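Glycerol-3-phosphate dehydrogenase [NAD(+)] (Dunaliella salina, PDB 6IUY) converts dihydroxyacetone phosphate directly to glycerol, pairing a probable NAD-dependent glycerol-3-phosphate dehydrogenase activity with a phosphatase-type domain. Local coordinates at residues A[262-267]-A[316-321]; A[34-39]-A[198-203]; A[465-470]-A[486-491]. One frame throughout, in Å; residues are numbered along the deposited sequence.

The three contacts share no helix or strand and sample three parts of a two-domain enzyme. Contact 2 lies in the haloacid dehalogenase-like part, whereas contacts 1 and 3 belong to the N- and C-terminal parts of the dehydrogenase; the centres of contacts 2 and 3 are about 47 Å apart. Contacts 1 and 3 are buried throughout, and contact 2 runs from a partly exposed polar end into a buried sheet. Their chemistry follows their place: contact 2 is stitched by backbone and side-chain hydrogen bonds between parallel strands, contact 1 is joined largely through NAD, and contact 3 is apolar packing of two helices.

Contact 1. Residues A[262-267]-A[316-321]; sequences VGSGAW and HENPIY. With NAD (nicotinamide-adenine-dinucleotide), chain C.
The ring of Tyr321 lies between the coenzyme and its own loop, beside the turn at Ser264 and Gly265. Over one face, offset toward the rim, sits C3B of the adenosine ribose of NAD, 3.6 Å above the plane; Ile320 CG2 packs on the opposite face, while Gly265 CA and Ser264 O approach obliquely. With CG anti to the carbonyl carbon (chi1 -65°), the ring is swung along the ribose, and Tyr321 CE1 comes within 3.4 Å of NAD C5B. Its hydroxyl is hydrogen-bonded to Glu301, which anchors the far end of the ring. Over one face of the Trp267 indole, offset toward its rim, lies NAD C5N of the nicotinamide, 3.5 Å above the plane.

Residues 262-267 hold the glycine-rich turn between strand 257-262 and helix 266-282 of the Rossmann fold, consistent with a GxGxxA pattern. Gly263 has backbone angles that only glycine tolerates comfortably, and a CB on Gly265 would run into the pyrophosphate bridge. The bare Gly265 lets the pyrophosphate come close to the first helical amides: Ala266 N donates to NAD O1A at 3.0 Å and 173°, and Trp267 N to NAD O1N at 3.0 Å.

Asn318 suits the facing loop because its OD1 closes an Asx turn, taking Ile320 N at 3.3 Å on a lone pair and Tyr321 N from above the carbonyl plane. A water lies among Ser264 OG, Asn318 ND2 and NAD O3B; its bond from ND2 is weak and its approach to OG doubtfully short. Across the segments, Ala266 CA makes a CH...O contact of 3.5 Å with Tyr321 O. The two segments are therefore joined largely through NAD: neutral backbone amides at a helix start, probably aided by its dipole, hold the phosphates, while aromatic faces flank ribose and nicotinamide.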
loop_
_atom_site.group_PDB
_atom_site.type_symbol
_atom_site.label_atom_id
_atom_site.label_comp_id
_atom_site.label_asym_id
_atom_site.label_seq_id
_atom_site.Cartn_x
_atom_site.Cartn_y
_atom_site.Cartn_z
ATOM N N VAL A 262 -20.263 -9.424 21.371
ATOM C CA VAL A 262 -21.203 -10.352 20.760
ATOM C C VAL A 262 -20.415 -11.378 19.920
ATOM O O VAL A 262 -20.114 -11.137 18.741
ATOM C CB VAL A 262 -22.224 -9.629 19.856
ATOM C CG1 VAL A 262 -23.164 -10.634 19.188
ATOM C CG2 VAL A 262 -23.007 -8.595 20.648
ATOM N N GLY A 263 -20.048 -12.492 20.551
ATOM C CA GLY A 263 -19.348 -13.576 19.881
ATOM C C GLY A 263 -18.377 -14.103 20.895
ATOM O O GLY A 263 -18.059 -13.392 21.834
ATOM N N SER A 264 -17.921 -15.341 20.747
ATOM C CA SER A 264 -17.008 -15.902 21.738
ATOM C C SER A 264 -16.012 -16.892 21.123
ATOM O O SER A 264 -15.545 -17.816 21.793
ATOM C CB SER A 264 -17.800 -16.593 22.857
ATOM O OG SER A 264 -18.645 -17.605 22.328
ATOM N N GLY A 265 -15.651 -16.682 19.864
ATOM C CA GLY A 265 -14.718 -17.584 19.226
ATOM C C GLY A 265 -13.296 -17.209 19.564
ATOM O O GLY A 265 -13.029 -16.470 20.519
ATOM N N ALA A 266 -12.370 -17.724 18.761
ATOM C CA ALA A 266 -10.958 -17.528 19.005
ATOM C C ALA A 266 -10.611 -16.047 19.084
ATOM O O ALA A 266 -9.994 -15.613 20.039
ATOM C CB ALA A 266 -10.131 -18.228 17.897
ATOM N N TRP A 267 -11.014 -15.286 18.078
ATOM C CA TRP A 267 -10.687 -13.858 17.984
ATOM C C TRP A 267 -11.595 -13.042 18.905
ATOM O O TRP A 267 -11.166 -12.071 19.541
ATOM C CB TRP A 267 -10.815 -13.398 16.515
ATOM C CG TRP A 267 -10.504 -11.924 16.237
ATOM C CD1 TRP A 267 -11.262 -11.057 15.485
ATOM C CD2 TRP A 267 -9.369 -11.170 16.682
ATOM N NE1 TRP A 267 -10.656 -9.820 15.434
ATOM C CE2 TRP A 267 -9.497 -9.864 16.159
ATOM C CE3 TRP A 267 -8.253 -11.471 17.465
ATOM C CZ2 TRP A 267 -8.562 -8.855 16.418
ATOM C CZ3 TRP A 267 -7.322 -10.477 17.707
ATOM C CH2 TRP A 267 -7.484 -9.183 17.185
ATOM N N HIS A 316 -12.521 -18.325 33.810
ATOM C CA HIS A 316 -12.049 -17.221 32.973
ATOM C C HIS A 316 -11.221 -17.730 31.800
ATOM O O HIS A 316 -10.114 -17.254 31.543
ATOM C CB HIS A 316 -11.244 -16.242 33.821
ATOM C CG HIS A 316 -11.909 -15.907 35.114
ATOM N ND1 HIS A 316 -13.215 -15.461 35.178
ATOM C CD2 HIS A 316 -11.478 -15.995 36.390
ATOM C CE1 HIS A 316 -13.549 -15.276 36.440
ATOM N NE2 HIS A 316 -12.515 -15.595 37.197
ATOM N N GLU A 317 -11.771 -18.716 31.104
ATOM C CA GLU A 317 -11.086 -19.356 29.993
ATOM C C GLU A 317 -12.154 -19.946 29.098
ATOM O O GLU A 317 -13.129 -20.543 29.575
ATOM C CB GLU A 317 -10.114 -20.439 30.476
ATOM C CG GLU A 317 -9.353 -21.113 29.349
ATOM C CD GLU A 317 -8.861 -22.506 29.679
ATOM O OE1 GLU A 317 -9.050 -22.964 30.823
ATOM O OE2 GLU A 317 -8.290 -23.159 28.769
ATOM N N ASN A 318 -12.035 -19.713 27.804
ATOM C CA ASN A 318 -12.824 -20.477 26.858
ATOM C C ASN A 318 -11.972 -21.679 26.470
ATOM O O ASN A 318 -11.015 -21.539 25.709
ATOM C CB ASN A 318 -13.198 -19.636 25.648
ATOM C CG ASN A 318 -14.241 -20.289 24.796
ATOM O OD1 ASN A 318 -14.271 -21.512 24.656
ATOM N ND2 ASN A 318 -15.109 -19.481 24.214
ATOM N N PRO A 319 -12.282 -22.867 27.023
ATOM C CA PRO A 319 -11.335 -23.972 26.865
ATOM C C PRO A 319 -11.495 -24.659 25.529
ATOM O O PRO A 319 -10.711 -25.530 25.186
ATOM C CB PRO A 319 -11.700 -24.898 28.021
ATOM C CG PRO A 319 -13.203 -24.706 28.162
ATOM C CD PRO A 319 -13.509 -23.286 27.725
ATOM N N ILE A 320 -12.483 -24.246 24.756
ATOM C CA ILE A 320 -12.736 -24.851 23.455
ATOM C C ILE A 320 -12.129 -24.047 22.310
ATOM O O ILE A 320 -11.587 -24.616 21.360
ATOM C CB ILE A 320 -14.229 -24.986 23.177
ATOM C CG1 ILE A 320 -14.907 -25.823 24.268
ATOM C CG2 ILE A 320 -14.452 -25.614 21.837
ATOM C CD1 ILE A 320 -16.421 -25.870 24.098
ATOM N N TYR A 321 -12.249 -22.728 22.395
ATOM C CA TYR A 321 -11.897 -21.859 21.286
ATOM C C TYR A 321 -10.665 -21.027 21.579
ATOM O O TYR A 321 -10.090 -20.473 20.664
ATOM C CB TYR A 321 -13.078 -20.956 20.926
ATOM C CG TYR A 321 -14.241 -21.761 20.418
ATOM C CD1 TYR A 321 -14.268 -22.213 19.119
ATOM C CD2 TYR A 321 -15.288 -22.118 21.265
ATOM C CE1 TYR A 321 -15.329 -22.986 18.648
ATOM C CE2 TYR A 321 -16.352 -22.879 20.809
ATOM C CZ TYR A 321 -16.370 -23.319 19.505
ATOM O OH TYR A 321 -17.435 -24.071 19.045
HETATM P PA NAD C . -14.338 -18.908 15.377
HETATM O O1A NAD C . -13.441 -19.288 16.482
HETATM O O2A NAD C . -13.742 -19.103 13.990
HETATM O O5B NAD C . -15.709 -19.786 15.421
HETATM C C5B NAD C . -16.157 -20.366 16.655
HETATM C C4B NAD C . -17.497 -19.715 17.083
HETATM O O4B NAD C . -18.438 -20.048 16.243
HETATM C C3B NAD C . -17.945 -20.308 18.422
HETATM O O3B NAD C . -17.745 -19.466 19.461
HETATM C C2B NAD C . -19.452 -20.572 18.236
HETATM O O2B NAD C . -20.175 -20.054 19.437
HETATM C C1B NAD C . -19.748 -19.931 17.157
HETATM N N9A NAD C . -20.850 -20.538 16.541
HETATM C C8A NAD C . -20.973 -21.803 16.077
HETATM N N7A NAD C . -22.219 -21.927 15.568
HETATM C C5A NAD C . -22.878 -20.750 15.734
HETATM C C6A NAD C . -24.161 -20.338 15.421
HETATM N N6A NAD C . -25.177 -21.121 14.804
HETATM N N1A NAD C . -24.548 -19.085 15.688
HETATM C C2A NAD C . -23.673 -18.225 16.285
HETATM N N3A NAD C . -22.422 -18.626 16.605
HETATM C C4A NAD C . -22.030 -19.890 16.327
HETATM O O3 NAD C . -14.727 -17.363 15.579
HETATM P PN NAD C . -13.729 -16.111 15.653
HETATM O O1N NAD C . -12.281 -16.568 15.692
HETATM O O2N NAD C . -14.019 -15.263 16.870
HETATM O O5D NAD C . -13.915 -15.298 14.313
HETATM C C5D NAD C . -15.103 -14.574 14.051
HETATM C C4D NAD C . -14.741 -13.443 13.078
HETATM O O4D NAD C . -13.567 -12.927 13.390
HETATM C C3D NAD C . -14.591 -14.028 11.688
HETATM O O3D NAD C . -15.261 -13.254 10.818
HETATM C C2D NAD C . -13.065 -13.984 11.395
HETATM O O2D NAD C . -12.898 -13.911 9.920
HETATM C C1D NAD C . -12.660 -12.929 12.044
HETATM N N1N NAD C . -11.268 -12.937 12.444
HETATM C C2N NAD C . -10.657 -14.053 12.977
HETATM C C3N NAD C . -9.315 -14.010 13.350
HETATM C C7N NAD C . -8.662 -15.289 13.917
HETATM O O7N NAD C . -7.452 -15.381 13.990
HETATM N N7N NAD C . -9.518 -16.356 14.371
HETATM C C4N NAD C . -8.574 -12.857 13.202
HETATM C C5N NAD C . -9.188 -11.724 12.697
HETATM C C6N NAD C . -10.533 -11.777 12.332
HETATM O O HOH W 1 -17.907 -20.012 22.263
#

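Contact 2. Residues A[34-39]-A[198-203]; sequences QADAVC and YNNIIM
Asp36 carries its CG anti to the carbonyl carbon (chi1 -62°), which swings the carboxylate across to the backbone amides of Asn199 and Asn200, and a like turn of Asn200 (chi1 -50°) sends ND2 back to Gln34. These groups stand at the entrance to two neighbouring parallel strands, 37-40 and 201-205, of the Rossmann-like sheet of a haloacid dehalogenase domain, whose magnesium-binding aspartates lie beyond the strands' other ends.

Asp36 OD2 is gripped twice, by Asn200 N at 2.9 Å and Asn199 N at 3.0 Å, both on its anti side but from opposite faces of the carboxylate plane. Replacing Asp36 by an alanine removes that acceptor, and the amides of Asn199 and Asn200 would probably be left without a mate. Asn200 ND2 reaches Gln34 O at 3.0 Å, straight and within its own amide plane, whereas Asn200 O is shared by Asp36 N and Ala37 N. The regular parallel pattern then takes over, with Ile202 N bonded to Ala37 O at 2.9 Å and Cys39 N to Ile202 O at 2.8 Å.

Small and branched residues suit the sheet faces: Val38 and Ile202 meet helix 26-33 on one, while Cys39 and Ile201 pack on Ile192 of helix 184-195 on the other. The ring of Tyr198 lies beside the start of the strands, one face turned to Asp36 O, 4.0 Å above its centre.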
loop_
_atom_site.group_PDB
_atom_site.type_symbol
_atom_site.label_atom_id
_atom_site.label_comp_id
_atom_site.label_asym_id
_atom_site.label_seq_id
_atom_site.Cartn_x
_atom_site.Cartn_y
_atom_site.Cartn_z
ATOM N N GLN A 34 -22.417 14.100 26.003
ATOM C CA GLN A 34 -21.987 14.062 24.615
ATOM C C GLN A 34 -21.038 15.226 24.309
ATOM O O GLN A 34 -20.863 15.605 23.156
ATOM C CB GLN A 34 -23.209 14.118 23.698
ATOM C CG GLN A 34 -23.154 13.186 22.515
ATOM C CD GLN A 34 -23.327 11.745 22.921
ATOM O OE1 GLN A 34 -24.017 11.445 23.899
ATOM N NE2 GLN A 34 -22.692 10.837 22.181
ATOM N N ALA A 35 -20.447 15.802 25.353
ATOM C CA ALA A 35 -19.652 17.016 25.211
ATOM C C ALA A 35 -18.375 16.764 24.433
ATOM O O ALA A 35 -17.742 15.722 24.587
ATOM C CB ALA A 35 -19.311 17.595 26.578
ATOM N N ASP A 36 -17.995 17.731 23.608
ATOM C CA ASP A 36 -16.747 17.659 22.860
ATOM C C ASP A 36 -15.683 18.498 23.541
ATOM O O ASP A 36 -14.491 18.216 23.434
ATOM C CB ASP A 36 -16.952 18.132 21.421
ATOM C CG ASP A 36 -17.930 17.269 20.657
ATOM O OD1 ASP A 36 -17.777 16.023 20.688
ATOM O OD2 ASP A 36 -18.856 17.843 20.036
ATOM N N ALA A 37 -16.126 19.551 24.225
ATOM C CA ALA A 37 -15.233 20.371 25.031
ATOM C C ALA A 37 -15.987 21.028 26.191
ATOM O O ALA A 37 -17.118 21.472 26.027
ATOM C CB ALA A 37 -14.566 21.423 24.173
ATOM N N VAL A 38 -15.336 21.078 27.352
ATOM C CA VAL A 38 -15.841 21.759 28.543
ATOM C C VAL A 38 -14.924 22.942 28.885
ATOM O O VAL A 38 -13.715 22.761 29.092
ATOM C CB VAL A 38 -15.914 20.795 29.754
ATOM C CG1 VAL A 38 -16.601 21.453 30.933
ATOM C CG2 VAL A 38 -16.630 19.510 29.370
ATOM N N CYS A 39 -15.488 24.149 28.944
ATOM C CA CYS A 39 -14.707 25.336 29.308
ATOM C C CYS A 39 -14.949 25.766 30.760
ATOM O O CYS A 39 -16.095 25.961 31.182
ATOM C CB CYS A 39 -15.028 26.484 28.358
ATOM S SG CYS A 39 -14.851 26.043 26.620
ATOM N N TYR A 198 -15.279 20.678 17.096
ATOM C CA TYR A 198 -16.141 20.473 18.260
ATOM C C TYR A 198 -17.521 21.017 17.972
ATOM O O TYR A 198 -17.641 22.090 17.390
ATOM C CB TYR A 198 -15.561 21.156 19.502
ATOM C CG TYR A 198 -14.187 20.665 19.871
ATOM C CD1 TYR A 198 -13.787 19.379 19.537
ATOM C CD2 TYR A 198 -13.289 21.484 20.547
ATOM C CE1 TYR A 198 -12.538 18.914 19.859
ATOM C CE2 TYR A 198 -12.027 21.029 20.878
ATOM C CZ TYR A 198 -11.657 19.738 20.529
ATOM O OH TYR A 198 -10.406 19.247 20.844
ATOM N N ASN A 199 -18.559 20.286 18.367
ATOM C CA ASN A 199 -19.920 20.737 18.111
ATOM C C ASN A 199 -20.685 21.045 19.401
ATOM O O ASN A 199 -21.440 22.018 19.473
ATOM C CB ASN A 199 -20.666 19.700 17.275
ATOM C CG ASN A 199 -20.095 19.571 15.862
ATOM O OD1 ASN A 199 -20.007 20.556 15.123
ATOM N ND2 ASN A 199 -19.685 18.358 15.491
ATOM N N ASN A 200 -20.483 20.216 20.417
ATOM C CA ASN A 200 -21.053 20.476 21.730
ATOM C C ASN A 200 -20.007 21.017 22.690
ATOM O O ASN A 200 -19.125 20.280 23.121
ATOM C CB ASN A 200 -21.672 19.204 22.307
ATOM C CG ASN A 200 -22.607 18.530 21.335
ATOM O OD1 ASN A 200 -23.345 19.199 20.608
ATOM N ND2 ASN A 200 -22.565 17.200 21.294
ATOM N N ILE A 201 -20.119 22.303 23.020
ATOM C CA ILE A 201 -19.194 22.955 23.947
ATOM C C ILE A 201 -19.949 23.472 25.176
ATOM O O ILE A 201 -20.953 24.168 25.050
ATOM C CB ILE A 201 -18.440 24.129 23.272
ATOM C CG1 ILE A 201 -17.828 23.681 21.940
ATOM C CG2 ILE A 201 -17.362 24.664 24.194
ATOM C CD1 ILE A 201 -17.332 24.820 21.080
ATOM N N ILE A 202 -19.451 23.124 26.356
ATOM C CA ILE A 202 -20.116 23.421 27.609
ATOM C C ILE A 202 -19.372 24.556 28.289
ATOM O O ILE A 202 -18.136 24.602 28.213
ATOM C CB ILE A 202 -20.142 22.178 28.562
ATOM C CG1 ILE A 202 -20.607 20.911 27.829
ATOM C CG2 ILE A 202 -20.962 22.453 29.834
ATOM C CD1 ILE A 202 -21.957 21.022 27.143
ATOM N N MET A 203 -20.102 25.472 28.936
ATOM C CA MET A 203 -19.453 26.458 29.799
ATOM C C MET A 203 -19.765 26.160 31.261
ATOM O O MET A 203 -20.930 25.977 31.635
ATOM C CB MET A 203 -19.875 27.892 29.447
ATOM C CG MET A 203 -19.201 28.973 30.328
ATOM S SD MET A 203 -17.496 29.376 29.842
ATOM C CE MET A 203 -16.595 29.093 31.361
#

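Contact 3. Residues A[465-470]-A[486-491]. With 13P (1,3-dihydroxyacetonephosphate), chain D.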
loop_
_atom_site.group_PDB
_atom_site.type_symbol
_atom_site.label_atom_id
_atom_site.label_comp_id
_atom_site.label_asym_id
_atom_site.label_seq_id
_atom_site.Cartn_x
_atom_site.Cartn_y
_atom_site.Cartn_z
ATOM N N ASN A 465 -9.406 -12.904 2.597
ATOM C CA ASN A 465 -9.581 -14.320 2.917
ATOM C C ASN A 465 -9.791 -15.123 1.660
ATOM O O ASN A 465 -9.524 -16.313 1.639
ATOM C CB ASN A 465 -10.771 -14.560 3.871
ATOM C CG ASN A 465 -10.419 -14.292 5.317
ATOM O OD1 ASN A 465 -9.284 -14.507 5.737
ATOM N ND2 ASN A 465 -11.390 -13.801 6.087
ATOM N N ILE A 466 -10.304 -14.494 0.612
ATOM C CA ILE A 466 -10.331 -15.176 -0.684
ATOM C C ILE A 466 -8.890 -15.432 -1.156
ATOM O O ILE A 466 -8.542 -16.553 -1.510
ATOM C CB ILE A 466 -11.050 -14.360 -1.787
ATOM C CG1 ILE A 466 -12.511 -14.088 -1.433
ATOM C CG2 ILE A 466 -10.928 -15.082 -3.156
ATOM C CD1 ILE A 466 -13.226 -13.228 -2.490
ATOM N N VAL A 467 -8.056 -14.386 -1.163
ATOM C CA VAL A 467 -6.653 -14.527 -1.593
ATOM C C VAL A 467 -5.918 -15.553 -0.741
ATOM O O VAL A 467 -5.054 -16.265 -1.245
ATOM C CB VAL A 467 -5.862 -13.171 -1.525
ATOM C CG1 VAL A 467 -4.463 -13.345 -2.069
ATOM C CG2 VAL A 467 -6.583 -12.080 -2.298
ATOM N N ALA A 468 -6.250 -15.642 0.552
ATOM C CA ALA A 468 -5.570 -16.600 1.428
ATOM C C ALA A 468 -5.925 -18.036 1.040
ATOM O O ALA A 468 -5.099 -18.945 1.210
ATOM C CB ALA A 468 -5.907 -16.347 2.908
ATOM N N VAL A 469 -7.141 -18.251 0.531
ATOM C CA VAL A 469 -7.502 -19.564 -0.017
ATOM C C VAL A 469 -6.628 -19.852 -1.233
ATOM O O VAL A 469 -6.021 -20.920 -1.337
ATOM C CB VAL A 469 -9.006 -19.649 -0.397
ATOM C CG1 VAL A 469 -9.313 -20.933 -1.204
ATOM C CG2 VAL A 469 -9.857 -19.645 0.876
ATOM N N GLY A 470 -6.536 -18.882 -2.137
ATOM C CA GLY A 470 -5.690 -19.042 -3.305
ATOM C C GLY A 470 -4.255 -19.313 -2.910
ATOM O O GLY A 470 -3.617 -20.182 -3.474
ATOM N N SER A 486 3.182 -13.920 -6.800
ATOM C CA SER A 486 2.261 -13.548 -7.868
ATOM C C SER A 486 0.800 -13.625 -7.429
ATOM O O SER A 486 0.011 -12.699 -7.680
ATOM C CB SER A 486 2.470 -14.434 -9.086
ATOM O OG SER A 486 3.780 -14.255 -9.572
ATOM N N ILE A 487 0.435 -14.720 -6.775
ATOM C CA ILE A 487 -0.936 -14.859 -6.273
ATOM C C ILE A 487 -1.269 -13.706 -5.346
ATOM O O ILE A 487 -2.325 -13.100 -5.455
ATOM C CB ILE A 487 -1.140 -16.185 -5.541
ATOM C CG1 ILE A 487 -0.854 -17.338 -6.497
ATOM C CG2 ILE A 487 -2.580 -16.279 -4.982
ATOM C CD1 ILE A 487 -0.770 -18.707 -5.837
ATOM N N LEU A 488 -0.354 -13.372 -4.449
ATOM C CA LEU A 488 -0.596 -12.252 -3.551
ATOM C C LEU A 488 -0.669 -10.907 -4.284
ATOM O O LEU A 488 -1.548 -10.062 -3.984
ATOM C CB LEU A 488 0.473 -12.198 -2.461
ATOM C CG LEU A 488 -0.061 -12.923 -1.204
ATOM C CD1 LEU A 488 -0.368 -14.386 -1.542
ATOM C CD2 LEU A 488 0.913 -12.820 -0.039
ATOM N N ARG A 489 0.244 -10.706 -5.233
ATOM C CA ARG A 489 0.266 -9.472 -6.015
ATOM C C ARG A 489 -1.045 -9.288 -6.759
ATOM O O ARG A 489 -1.675 -8.239 -6.657
ATOM C CB ARG A 489 1.422 -9.462 -7.024
ATOM C CG ARG A 489 1.557 -8.092 -7.691
ATOM C CD ARG A 489 2.009 -8.161 -9.124
ATOM N NE ARG A 489 1.329 -9.195 -9.898
ATOM C CZ ARG A 489 0.141 -9.053 -10.463
ATOM N NH1 ARG A 489 -0.531 -7.923 -10.311
ATOM N NH2 ARG A 489 -0.385 -10.053 -11.173
ATOM N N GLN A 490 -1.445 -10.303 -7.523
ATOM C CA GLN A 490 -2.698 -10.234 -8.255
ATOM C C GLN A 490 -3.896 -10.087 -7.291
ATOM O O GLN A 490 -4.849 -9.336 -7.543
ATOM C CB GLN A 490 -2.853 -11.471 -9.123
ATOM C CG GLN A 490 -4.135 -11.508 -9.942
ATOM C CD GLN A 490 -4.168 -10.460 -11.050
ATOM O OE1 GLN A 490 -3.130 -9.930 -11.465
ATOM N NE2 GLN A 490 -5.365 -10.156 -11.531
ATOM N N GLY A 491 -3.838 -10.802 -6.175
ATOM C CA GLY A 491 -4.893 -10.726 -5.193
ATOM C C GLY A 491 -5.044 -9.335 -4.637
ATOM O O GLY A 491 -6.151 -8.815 -4.535
HETATM P P 13P D . -7.970 -16.959 8.889
HETATM O O1P 13P D . -7.424 -15.587 8.570
HETATM O O2P 13P D . -7.200 -17.454 10.079
HETATM O O3P 13P D . -7.747 -17.831 7.682
HETATM O O1 13P D . -9.525 -17.030 9.245
HETATM C C1 13P D . -10.400 -15.939 9.072
HETATM C C2 13P D . -9.729 -14.773 9.716
HETATM O O2 13P D . -9.009 -14.951 10.676
HETATM C C3 13P D . -9.925 -13.382 9.183
HETATM O O3 13P D . -8.684 -12.697 9.259
#
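An antiparallel pair of consecutive helices, 454-477 and 481-502, in the all-helical C-terminal part of the dehydrogenase frames this contact, in which Val467 fits against Gly491. The segment axes approach to 9.6 Å at an angle of 158°. At the start of 465-470, Asn465 belongs to the pocket of dihydroxyacetone phosphate: its ND2 lies 3.5 Å from the ligand's C3, while Lys464 and Asn529 are among the residues that bond the ligand. Val467, two residues on, faces the partner helix instead.

A beta-branched valine suits this place because both methyls can be used. CG1 stands anti to the backbone N (chi1 -176°), which brings it to Ile487 O and, at 4.3 Å, to Leu488 CD1. Val467 CG2 rests on Gly491 CA at 3.6 Å. Gly491 has to be small, since a CB there would come 2.6 Å from Val467 CG1. Gly470, one turn on, lets Ile487 lie close to the backbone; a CB there would be tight but not a clash.

Arg489, pointing away from helix 454-477, forms a salt bridge through NE with Glu423 of the second subunit, and Leu488, beside the contact, also packs on Ile521 of that subunit. Arg489 NH2 also donates to Gln490 OE1 at 2.8 Å. At the other end of the helix-helix packing, Ile487 CD1 touches Gly470 O at 4.0 Å.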